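Local coordinates for glideosome-associated protein 50 (Plasmodium falciparum 3D7, PDB 3TGH) that is a glideosome component in gliding motility and host cell invasion, has a phosphatase fold, and may help assemble and anchor the complex to the inner membrane complex, at residues A[41-46]-A[82-87]; A[91-96]-A[124-129]; A[166-171]-A[331-336]. All blocks are in the same frame, centred on the assembly; numbering follows the deposited sequence. Where two conformers were deposited one is given.

Interaction 1: A[41-46]-A[82-87]; sequences PGSNFI and TRDWTG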
loop_
_atom_site.group_PDB
_atom_site.type_symbol
_atom_site.label_atom_id
_atom_site.label_comp_id
_atom_site.label_asym_id
_atom_site.label_seq_id
_atom_site.Cartn_x
_atom_site.Cartn_y
_atom_site.Cartn_z
ATOM N N PRO A 41 2.725 -2.053 -0.346
ATOM C CA PRO A 41 3.522 -0.844 -0.397
ATOM C C PRO A 41 4.950 -1.165 -0.821
ATOM O O PRO A 41 5.280 -2.315 -1.108
ATOM C CB PRO A 41 3.455 -0.332 1.044
ATOM C CG PRO A 41 3.398 -1.559 1.856
ATOM C CD PRO A 41 2.567 -2.530 1.045
ATOM N N GLY A 42 5.788 -0.147 -0.888
ATOM C CA GLY A 42 7.178 -0.338 -1.272
ATOM C C GLY A 42 7.327 -0.779 -2.711
ATOM O O GLY A 42 6.457 -0.522 -3.545
ATOM N N SER A 43 8.432 -1.449 -3.001
ATOM C CA SER A 43 8.647 -2.060 -4.310
ATOM C C SER A 43 8.044 -3.464 -4.340
ATOM O O SER A 43 7.730 -4.047 -3.297
ATOM C CB SER A 43 10.142 -2.137 -4.633
ATOM O OG SER A 43 10.690 -0.844 -4.836
ATOM N N ASN A 44 7.895 -4.001 -5.540
ATOM C CA ASN A 44 7.511 -5.395 -5.726
ATOM C C ASN A 44 8.756 -6.265 -5.856
ATOM O O ASN A 44 9.045 -7.081 -4.977
ATOM C CB ASN A 44 6.620 -5.555 -6.963
ATOM C CG ASN A 44 5.271 -4.910 -6.798
ATOM O OD1 ASN A 44 4.613 -5.071 -5.761
ATOM N ND2 ASN A 44 4.839 -4.164 -7.819
ATOM N N PHE A 45 9.504 -6.064 -6.936
ATOM C CA PHE A 45 10.667 -6.872 -7.224
ATOM C C PHE A 45 11.919 -6.066 -6.932
ATOM O O PHE A 45 12.162 -5.030 -7.552
ATOM C CB PHE A 45 10.657 -7.336 -8.679
ATOM C CG PHE A 45 9.524 -8.260 -9.003
ATOM C CD1 PHE A 45 9.662 -9.635 -8.855
ATOM C CD2 PHE A 45 8.314 -7.754 -9.445
ATOM C CE1 PHE A 45 8.607 -10.491 -9.151
ATOM C CE2 PHE A 45 7.257 -8.606 -9.740
ATOM C CZ PHE A 45 7.403 -9.972 -9.598
ATOM N N ILE A 46 12.732 -6.567 -6.009
ATOM C CA ILE A 46 13.910 -5.841 -5.557
ATOM C C ILE A 46 14.921 -5.639 -6.695
ATOM O O ILE A 46 15.589 -4.612 -6.742
ATOM C CB ILE A 46 14.575 -6.526 -4.335
ATOM C CG1 ILE A 46 13.574 -6.657 -3.173
ATOM C CG2 ILE A 46 15.833 -5.754 -3.890
ATOM C CD1 ILE A 46 12.924 -5.342 -2.753
ATOM N N THR A 82 10.887 2.274 -6.317
ATOM C CA THR A 82 12.048 2.666 -7.111
ATOM C C THR A 82 12.776 1.477 -7.720
ATOM O O THR A 82 13.331 1.593 -8.807
ATOM C CB THR A 82 13.036 3.511 -6.290
ATOM O OG1 THR A 82 13.416 2.790 -5.116
ATOM C CG2 THR A 82 12.384 4.824 -5.889
ATOM N N ARG A 83 12.767 0.338 -7.030
ATOM C CA ARG A 83 13.415 -0.869 -7.540
ATOM C C ARG A 83 12.724 -1.418 -8.797
ATOM O O ARG A 83 13.374 -2.010 -9.656
ATOM C CB ARG A 83 13.451 -1.967 -6.473
ATOM C CG ARG A 83 14.127 -1.581 -5.153
ATOM C CD ARG A 83 15.588 -1.196 -5.300
ATOM N NE ARG A 83 16.418 -2.322 -5.733
ATOM C CZ ARG A 83 17.749 -2.365 -5.651
ATOM N NH1 ARG A 83 18.440 -1.351 -5.135
ATOM N NH2 ARG A 83 18.397 -3.441 -6.085
ATOM N N ASP A 84 11.415 -1.216 -8.903
ATOM C CA ASP A 84 10.659 -1.678 -10.065
ATOM C C ASP A 84 10.917 -0.808 -11.309
ATOM O O ASP A 84 10.933 -1.302 -12.454
ATOM C CB ASP A 84 9.173 -1.683 -9.733
ATOM C CG ASP A 84 8.837 -2.599 -8.557
ATOM O OD1 ASP A 84 9.076 -3.822 -8.667
ATOM O OD2 ASP A 84 8.350 -2.091 -7.523
ATOM N N TRP A 85 11.085 0.493 -11.078
ATOM C CA TRP A 85 11.307 1.464 -12.151
ATOM C C TRP A 85 12.649 1.350 -12.876
ATOM O O TRP A 85 12.799 1.887 -13.975
ATOM C CB TRP A 85 11.119 2.886 -11.622
ATOM C CG TRP A 85 9.694 3.321 -11.566
ATOM C CD1 TRP A 85 8.905 3.417 -10.455
ATOM C CD2 TRP A 85 8.878 3.731 -12.677
ATOM N NE1 TRP A 85 7.641 3.856 -10.810
ATOM C CE2 TRP A 85 7.605 4.065 -12.163
ATOM C CE3 TRP A 85 9.109 3.866 -14.049
ATOM C CZ2 TRP A 85 6.550 4.512 -12.983
ATOM C CZ3 TRP A 85 8.056 4.312 -14.868
ATOM C CH2 TRP A 85 6.798 4.623 -14.328
ATOM N N THR A 86 13.619 0.665 -12.273
ATOM C CA THR A 86 14.904 0.447 -12.916
ATOM C C THR A 86 14.876 -0.775 -13.843
ATOM O O THR A 86 15.844 -1.035 -14.543
ATOM C CB THR A 86 16.052 0.324 -11.881
ATOM O OG1 THR A 86 15.792 -0.768 -10.994
ATOM C CG2 THR A 86 16.185 1.610 -11.081
ATOM N N GLY A 87 13.759 -1.506 -13.862
ATOM C CA GLY A 87 13.580 -2.629 -14.784
ATOM C C GLY A 87 12.436 -2.376 -15.750
ATOM O O GLY A 87 12.161 -1.234 -16.117
HETATM O O HOH W 1 15.933 -3.129 -9.266
#

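Interaction 2: A[91-96]-A[124-129]; sequences AQLLKG and PNYWYH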
loop_
_atom_site.group_PDB
_atom_site.type_symbol
_atom_site.label_atom_id
_atom_site.label_comp_id
_atom_site.label_asym_id
_atom_site.label_seq_id
_atom_site.Cartn_x
_atom_site.Cartn_y
_atom_site.Cartn_z
ATOM N N ALA A 91 5.903 -3.878 -18.029
ATOM C CA ALA A 91 5.480 -5.257 -17.870
ATOM C C ALA A 91 4.628 -5.469 -16.624
ATOM O O ALA A 91 3.665 -6.232 -16.653
ATOM C CB ALA A 91 6.701 -6.200 -17.854
ATOM N N GLN A 92 4.970 -4.792 -15.527
ATOM C CA GLN A 92 4.183 -4.913 -14.306
ATOM C C GLN A 92 2.811 -4.264 -14.458
ATOM O O GLN A 92 1.836 -4.737 -13.887
ATOM C CB GLN A 92 4.929 -4.297 -13.126
ATOM C CG GLN A 92 6.229 -4.996 -12.835
ATOM C CD GLN A 92 6.750 -4.712 -11.446
ATOM O OE1 GLN A 92 5.999 -4.717 -10.463
ATOM N NE2 GLN A 92 8.054 -4.482 -11.350
ATOM N N LEU A 93 2.750 -3.182 -15.227
ATOM C CA LEU A 93 1.490 -2.521 -15.561
ATOM C C LEU A 93 0.600 -3.430 -16.424
ATOM O O LEU A 93 -0.607 -3.581 -16.159
ATOM C CB LEU A 93 1.781 -1.193 -16.267
ATOM C CG LEU A 93 0.584 -0.341 -16.692
ATOM C CD1 LEU A 93 -0.097 0.251 -15.473
ATOM C CD2 LEU A 93 1.012 0.756 -17.672
ATOM N N LEU A 94 1.184 -4.047 -17.449
ATOM C CA LEU A 94 0.408 -4.903 -18.341
ATOM C C LEU A 94 -0.133 -6.133 -17.608
ATOM O O LEU A 94 -1.263 -6.566 -17.860
ATOM C CB LEU A 94 1.232 -5.309 -19.563
ATOM C CG LEU A 94 1.545 -4.170 -20.534
ATOM C CD1 LEU A 94 2.529 -4.645 -21.596
ATOM C CD2 LEU A 94 0.268 -3.600 -21.171
ATOM N N LYS A 95 0.660 -6.686 -16.697
ATOM C CA LYS A 95 0.172 -7.756 -15.823
ATOM C C LYS A 95 -0.976 -7.244 -14.950
ATOM O O LYS A 95 -1.907 -7.986 -14.632
ATOM C CB LYS A 95 1.299 -8.267 -14.923
ATOM C CG LYS A 95 2.280 -9.172 -15.621
ATOM C CD LYS A 95 2.032 -10.632 -15.313
ATOM C CE LYS A 95 3.050 -11.507 -16.018
ATOM N NZ LYS A 95 2.852 -12.954 -15.732
ATOM N N GLY A 96 -0.886 -5.972 -14.556
ATOM C CA GLY A 96 -1.850 -5.344 -13.641
ATOM C C GLY A 96 -3.227 -5.052 -14.204
ATOM O O GLY A 96 -4.145 -4.707 -13.444
ATOM N N PRO A 124 -3.943 -1.238 -12.233
ATOM C CA PRO A 124 -4.520 -0.735 -13.496
ATOM C C PRO A 124 -3.790 0.491 -14.069
ATOM O O PRO A 124 -3.902 0.783 -15.268
ATOM C CB PRO A 124 -5.962 -0.398 -13.116
ATOM C CG PRO A 124 -5.925 -0.156 -11.658
ATOM C CD PRO A 124 -4.850 -1.032 -11.092
ATOM N N ASN A 125 -3.046 1.180 -13.203
ATOM C CA ASN A 125 -2.194 2.299 -13.570
ATOM C C ASN A 125 -1.174 2.452 -12.440
ATOM O O ASN A 125 -1.315 1.813 -11.387
ATOM C CB ASN A 125 -3.011 3.580 -13.751
ATOM C CG ASN A 125 -2.180 4.740 -14.303
ATOM O OD1 ASN A 125 -1.333 4.550 -15.170
ATOM N ND2 ASN A 125 -2.412 5.940 -13.778
ATOM N N TYR A 126 -0.157 3.279 -12.659
ATOM C CA TYR A 126 0.880 3.510 -11.650
ATOM C C TYR A 126 0.304 4.166 -10.388
ATOM O O TYR A 126 0.851 3.990 -9.301
ATOM C CB TYR A 126 2.018 4.339 -12.248
ATOM C CG TYR A 126 2.666 3.666 -13.442
ATOM C CD1 TYR A 126 3.416 2.502 -13.281
ATOM C CD2 TYR A 126 2.470 4.146 -14.736
ATOM C CE1 TYR A 126 3.983 1.852 -14.369
ATOM C CE2 TYR A 126 3.040 3.496 -15.840
ATOM C CZ TYR A 126 3.798 2.354 -15.643
ATOM O OH TYR A 126 4.371 1.693 -16.709
ATOM N N TRP A 127 -0.795 4.906 -10.550
ATOM C CA TRP A 127 -1.581 5.441 -9.451
ATOM C C TRP A 127 -3.059 5.181 -9.753
ATOM O O TRP A 127 -3.479 5.214 -10.918
ATOM C CB TRP A 127 -1.327 6.942 -9.239
ATOM C CG TRP A 127 -1.751 7.810 -10.388
ATOM C CD1 TRP A 127 -2.919 8.490 -10.517
ATOM C CD2 TRP A 127 -0.995 8.073 -11.571
ATOM N NE1 TRP A 127 -2.940 9.170 -11.718
ATOM C CE2 TRP A 127 -1.766 8.923 -12.382
ATOM C CE3 TRP A 127 0.274 7.674 -12.021
ATOM C CZ2 TRP A 127 -1.323 9.373 -13.628
ATOM C CZ3 TRP A 127 0.714 8.116 -13.255
ATOM C CH2 TRP A 127 -0.080 8.961 -14.046
ATOM N N TYR A 128 -3.839 4.925 -8.709
ATOM C CA TYR A 128 -5.257 4.563 -8.869
ATOM C C TYR A 128 -5.966 4.564 -7.510
ATOM O O TYR A 128 -5.393 4.976 -6.492
ATOM C CB TYR A 128 -5.399 3.198 -9.587
ATOM C CG TYR A 128 -4.813 2.004 -8.845
ATOM C CD1 TYR A 128 -3.454 1.721 -8.910
ATOM C CD2 TYR A 128 -5.632 1.143 -8.102
ATOM C CE1 TYR A 128 -2.906 0.656 -8.231
ATOM C CE2 TYR A 128 -5.099 0.050 -7.426
ATOM C CZ TYR A 128 -3.726 -0.178 -7.481
ATOM O OH TYR A 128 -3.186 -1.256 -6.824
ATOM N N HIS A 129 -7.224 4.138 -7.490
ATOM C CA HIS A 129 -7.997 4.089 -6.247
ATOM C C HIS A 129 -8.917 2.892 -6.250
ATOM O O HIS A 129 -9.211 2.333 -7.307
ATOM C CB HIS A 129 -8.824 5.362 -6.078
ATOM C CG HIS A 129 -9.620 5.710 -7.293
ATOM N ND1 HIS A 129 -9.182 6.616 -8.232
ATOM C CD2 HIS A 129 -10.794 5.219 -7.763
ATOM C CE1 HIS A 129 -10.072 6.705 -9.203
ATOM N NE2 HIS A 129 -11.062 5.871 -8.941
#

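Interaction 3: A[166-171]-A[331-336]; sequences FPYKKI and DVPSSG. With SO4 (sulfate ion), chain C.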
loop_
_atom_site.group_PDB
_atom_site.type_symbol
_atom_site.label_atom_id
_atom_site.label_comp_id
_atom_site.label_asym_id
_atom_site.label_seq_id
_atom_site.Cartn_x
_atom_site.Cartn_y
_atom_site.Cartn_z
ATOM N N PHE A 166 11.151 12.418 -11.822
ATOM C CA PHE A 166 10.359 11.873 -12.917
ATOM C C PHE A 166 10.440 12.806 -14.122
ATOM O O PHE A 166 10.126 13.995 -14.020
ATOM C CB PHE A 166 8.914 11.661 -12.499
ATOM C CG PHE A 166 8.153 10.771 -13.427
ATOM C CD1 PHE A 166 8.413 9.413 -13.459
ATOM C CD2 PHE A 166 7.199 11.290 -14.285
ATOM C CE1 PHE A 166 7.728 8.582 -14.323
ATOM C CE2 PHE A 166 6.502 10.458 -15.149
ATOM C CZ PHE A 166 6.767 9.111 -15.170
ATOM N N PRO A 167 10.897 12.277 -15.264
ATOM C CA PRO A 167 11.256 13.150 -16.378
ATOM C C PRO A 167 10.089 13.662 -17.225
ATOM O O PRO A 167 10.267 14.636 -17.960
ATOM C CB PRO A 167 12.161 12.258 -17.223
ATOM C CG PRO A 167 11.649 10.900 -16.994
ATOM C CD PRO A 167 11.249 10.873 -15.541
ATOM N N TYR A 168 8.928 13.009 -17.148
ATOM C CA TYR A 168 7.741 13.440 -17.900
ATOM C C TYR A 168 6.894 14.366 -17.030
ATOM O O TYR A 168 6.140 13.900 -16.164
ATOM C CB TYR A 168 6.881 12.250 -18.326
ATOM C CG TYR A 168 7.442 11.392 -19.428
ATOM C CD1 TYR A 168 7.384 11.803 -20.762
ATOM C CD2 TYR A 168 7.982 10.143 -19.150
ATOM C CE1 TYR A 168 7.887 11.002 -21.773
ATOM C CE2 TYR A 168 8.482 9.339 -20.151
ATOM C CZ TYR A 168 8.432 9.773 -21.461
ATOM O OH TYR A 168 8.931 8.961 -22.449
ATOM N N LYS A 169 6.996 15.671 -17.273
ATOM C CA LYS A 169 6.355 16.656 -16.401
ATOM C C LYS A 169 4.819 16.639 -16.464
ATOM O O LYS A 169 4.160 16.827 -15.441
ATOM C CB LYS A 169 6.888 18.065 -16.692
ATOM C CG LYS A 169 8.419 18.202 -16.604
ATOM C CD LYS A 169 9.018 17.635 -15.307
ATOM C CE LYS A 169 10.539 17.763 -15.301
ATOM N NZ LYS A 169 11.179 16.949 -14.225
ATOM N N LYS A 170 4.250 16.413 -17.645
ATOM C CA LYS A 170 2.782 16.332 -17.783
ATOM C C LYS A 170 2.190 15.139 -17.013
ATOM O O LYS A 170 1.112 15.243 -16.416
ATOM C CB LYS A 170 2.382 16.230 -19.255
ATOM C CG LYS A 170 2.620 17.494 -20.067
ATOM C CD LYS A 170 2.194 17.289 -21.516
ATOM C CE LYS A 170 2.322 18.568 -22.336
ATOM N NZ LYS A 170 1.230 19.541 -22.036
ATOM N N ILE A 171 2.891 14.009 -17.051
ATOM C CA ILE A 171 2.458 12.804 -16.342
ATOM C C ILE A 171 2.590 13.027 -14.842
ATOM O O ILE A 171 1.688 12.717 -14.073
ATOM C CB ILE A 171 3.253 11.562 -16.827
ATOM C CG1 ILE A 171 2.861 11.236 -18.271
ATOM C CG2 ILE A 171 3.000 10.350 -15.934
ATOM C CD1 ILE A 171 3.789 10.220 -18.925
ATOM N N ASP A 331 0.905 5.256 -20.742
ATOM C CA ASP A 331 2.095 4.864 -21.486
ATOM C C ASP A 331 3.248 5.781 -21.075
ATOM O O ASP A 331 3.168 7.001 -21.223
ATOM C CB ASP A 331 1.867 4.950 -22.999
ATOM C CG ASP A 331 3.044 4.404 -23.805
ATOM O OD1 ASP A 331 3.711 3.455 -23.341
ATOM O OD2 ASP A 331 3.295 4.918 -24.915
ATOM N N VAL A 332 4.302 5.178 -20.541
ATOM C CA VAL A 332 5.523 5.887 -20.173
ATOM C C VAL A 332 6.662 5.294 -21.013
ATOM O O VAL A 332 7.276 4.303 -20.622
ATOM C CB VAL A 332 5.792 5.746 -18.664
ATOM C CG1 VAL A 332 7.036 6.532 -18.233
ATOM C CG2 VAL A 332 4.575 6.215 -17.880
ATOM N N PRO A 333 6.913 5.874 -22.201
ATOM C CA PRO A 333 7.957 5.351 -23.089
ATOM C C PRO A 333 9.330 5.393 -22.427
ATOM O O PRO A 333 9.686 6.409 -21.831
ATOM C CB PRO A 333 7.906 6.306 -24.291
ATOM C CG PRO A 333 6.535 6.880 -24.262
ATOM C CD PRO A 333 6.186 7.000 -22.818
ATOM N N SER A 334 10.091 4.306 -22.521
ATOM C CA SER A 334 11.385 4.232 -21.827
ATOM C C SER A 334 12.430 5.201 -22.389
ATOM O O SER A 334 13.384 5.535 -21.692
ATOM C CB SER A 334 11.931 2.800 -21.814
ATOM O OG SER A 334 12.133 2.307 -23.129
ATOM N N SER A 335 12.242 5.652 -23.632
ATOM C CA SER A 335 13.154 6.608 -24.280
ATOM C C SER A 335 13.192 7.999 -23.633
ATOM O O SER A 335 14.156 8.750 -23.830
ATOM C CB SER A 335 12.792 6.761 -25.763
ATOM O OG SER A 335 11.462 7.236 -25.917
ATOM N N GLY A 336 12.153 8.350 -22.877
ATOM C CA GLY A 336 12.065 9.665 -22.243
ATOM C C GLY A 336 11.413 10.691 -23.153
ATOM O O GLY A 336 11.134 10.399 -24.319
HETATM S S SO4 C . 6.823 16.391 -20.811
HETATM O O1 SO4 C . 7.096 15.734 -22.086
HETATM O O2 SO4 C . 6.473 17.791 -21.041
HETATM O O3 SO4 C . 5.698 15.721 -20.155
HETATM O O4 SO4 C . 8.019 16.332 -19.969
#

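Interaction 1: A[41-46]-A[82-87]
The carbonyl oxygen of Ile46 takes three donors: two of them, one weak, come from one edge of the Arg83 guanidinium, and the third is a water. Arg83 NE donates to Ile46 O at 2.6 Å, lying in the carbonyl plane with a nearly straight N-H (165°), and the oxygen sits at the edge of the guanidinium, almost exactly in its plane. NH2 of the same arginine adds the weak, more bent bond, and water 1 bridges Ile46 O to the Arg83 backbone oxygen. Arg83 gets there by folding back on itself: the chain bends at chi2 (-61°) and again at chi3, which wraps the aliphatic part around the carbonyl and past Ser43 OG.

The next residue, Asp84, turns its carboxylate to two successive backbone amides of the loop after strand 37-40. Asn44 N reaches OD2 of Asp84 at 2.8 Å and Phe45 N reaches OD1 of Asp84 at 2.9 Å, both close to straight and both on the syn lone pairs, so the carboxylate is held in a two-pronged grip. The ring of Phe45 stands nearly perpendicular to that carboxylate, 86° between planes, with OD1 at its edge. Ser43 OG accepts from Arg83 N at 3.2 Å. Gly81 N and the amide of Gln92 also donate to Asp84, while Asn44 OD1 is hydrogen-bonded to Thr78 OG1.

The contact lies beside the metal site, Thr82 touching the metal-binding His233. With four N-H groups directed at one buried carboxylate, its negative charge is probably well stabilised, and the loop backbone is held in a set conformation against the short helix 82-85.

Interaction 2: A[91-96]-A[124-129]
Helix 89-97 of the metallophosphoesterase fold packs here against the turn that leads from strand 120-122 into strand 128-136, an edge strand of the second sheet. Leu93 carries the contact. Its two methyl branches divide the work: CD1 presses on the backbone of the turn, 3.5 Å from Asn125 CA, while CD2 rests against the phenol end of Tyr126, 3.8 Å from CZ and 3.6 Å from OH of that tyrosine. The CG of Leu93 is turned away from its own backbone nitrogen (chi1 -180°), and this extends the fork from the helix toward the turn. Leu93 and Tyr126 meet at about a right angle, with CD1 of the leucine over one face of the ring.

One turn along the helix, Gly96 brings bare backbone up to the turn; its CA is 5.3 Å from that of Pro124. Gly96 O lies 3.7 Å from Pro124 N, and the two meet as backbone packing, since a proline nitrogen has no N-H to give. The main chain of Gly96 is also bonded to Met123, and Gln97 ties Leu93 O to Pro124 O through its amide.

The turn has its own bracing. Asn125 ND2 donates to Trp127 O at 3.1 Å, on a lone pair of that carbonyl, and lies over the centre of the Trp127 ring; its OD1 is bonded to Thr330. Pro124 CD in turn sits 3.6 Å above the centre of the Tyr128 ring.

The side-chain part of the join is thus apolar, leucine methyls on a tyrosine and on main chain, and directional bonding comes from beside it, through Gln97, Met123 and Thr330.

Interaction 3: A[166-171]-A[331-336]
The N-cap of helix 169-189, Tyr168, meets a type I beta turn, Pro333 to Gly336, in the C-terminal tail of the phosphatase-like domain. The tight part begins with the Tyr168 hydroxyl, which donates to Pro333 O at 2.7 Å and lies 3.1 Å from Gly336 C. Pro333 O is at the edge of the phenol ring, in its plane, though the hydroxyl is tilted 25° from the carbonyl plane, and the Pro333 ring flanks that hydroxyl. Beside it is a small apolar cluster around Val332. Its CG1 packs 3.7 Å from Tyr168 CE2 and 4.0 Å from Phe166 CZ, approaching both rings obliquely, and its CG2 faces Ile171 CD1 at 4.2 Å. Phe166 comes at the valine from the opposite direction, with CG anti to its backbone nitrogen (chi1 -164°); its other neighbours include Trp160 and the metal-binding His172.

The loose side is turned to solvent. Ser334 and Ser335 point away from 166-171, and the exposed Lys169 and Lys170 lie by a sulfate, probably from the crystallisation liquor, at the helix start: Lys169 N binds its O4 at 3.0 Å, and Lys170 N its O3 at 3.0 Å.

In the fold
From the N terminus, interaction 1 first closes the loop that leaves strand 37-40, bringing it onto the short helix 82-85. The chain runs straight on into helix 89-97, where interaction 2 closes a shorter excursion, through strand 120-122, before entry to strand 128-136 of the other sheet. Interaction 3 spans 160 residues, joining the start of helix 169-189 to the tail. The three follow in series, neither nested nor crossed, yet they touch: Gln92 bonds Asn44 and Asp84, Trp85 packs on Tyr126, Phe166 and Val332, and Trp127 meets Ile171. Together they tie the two sheets' loops, a helix start and the C-terminal tail into one continuous region.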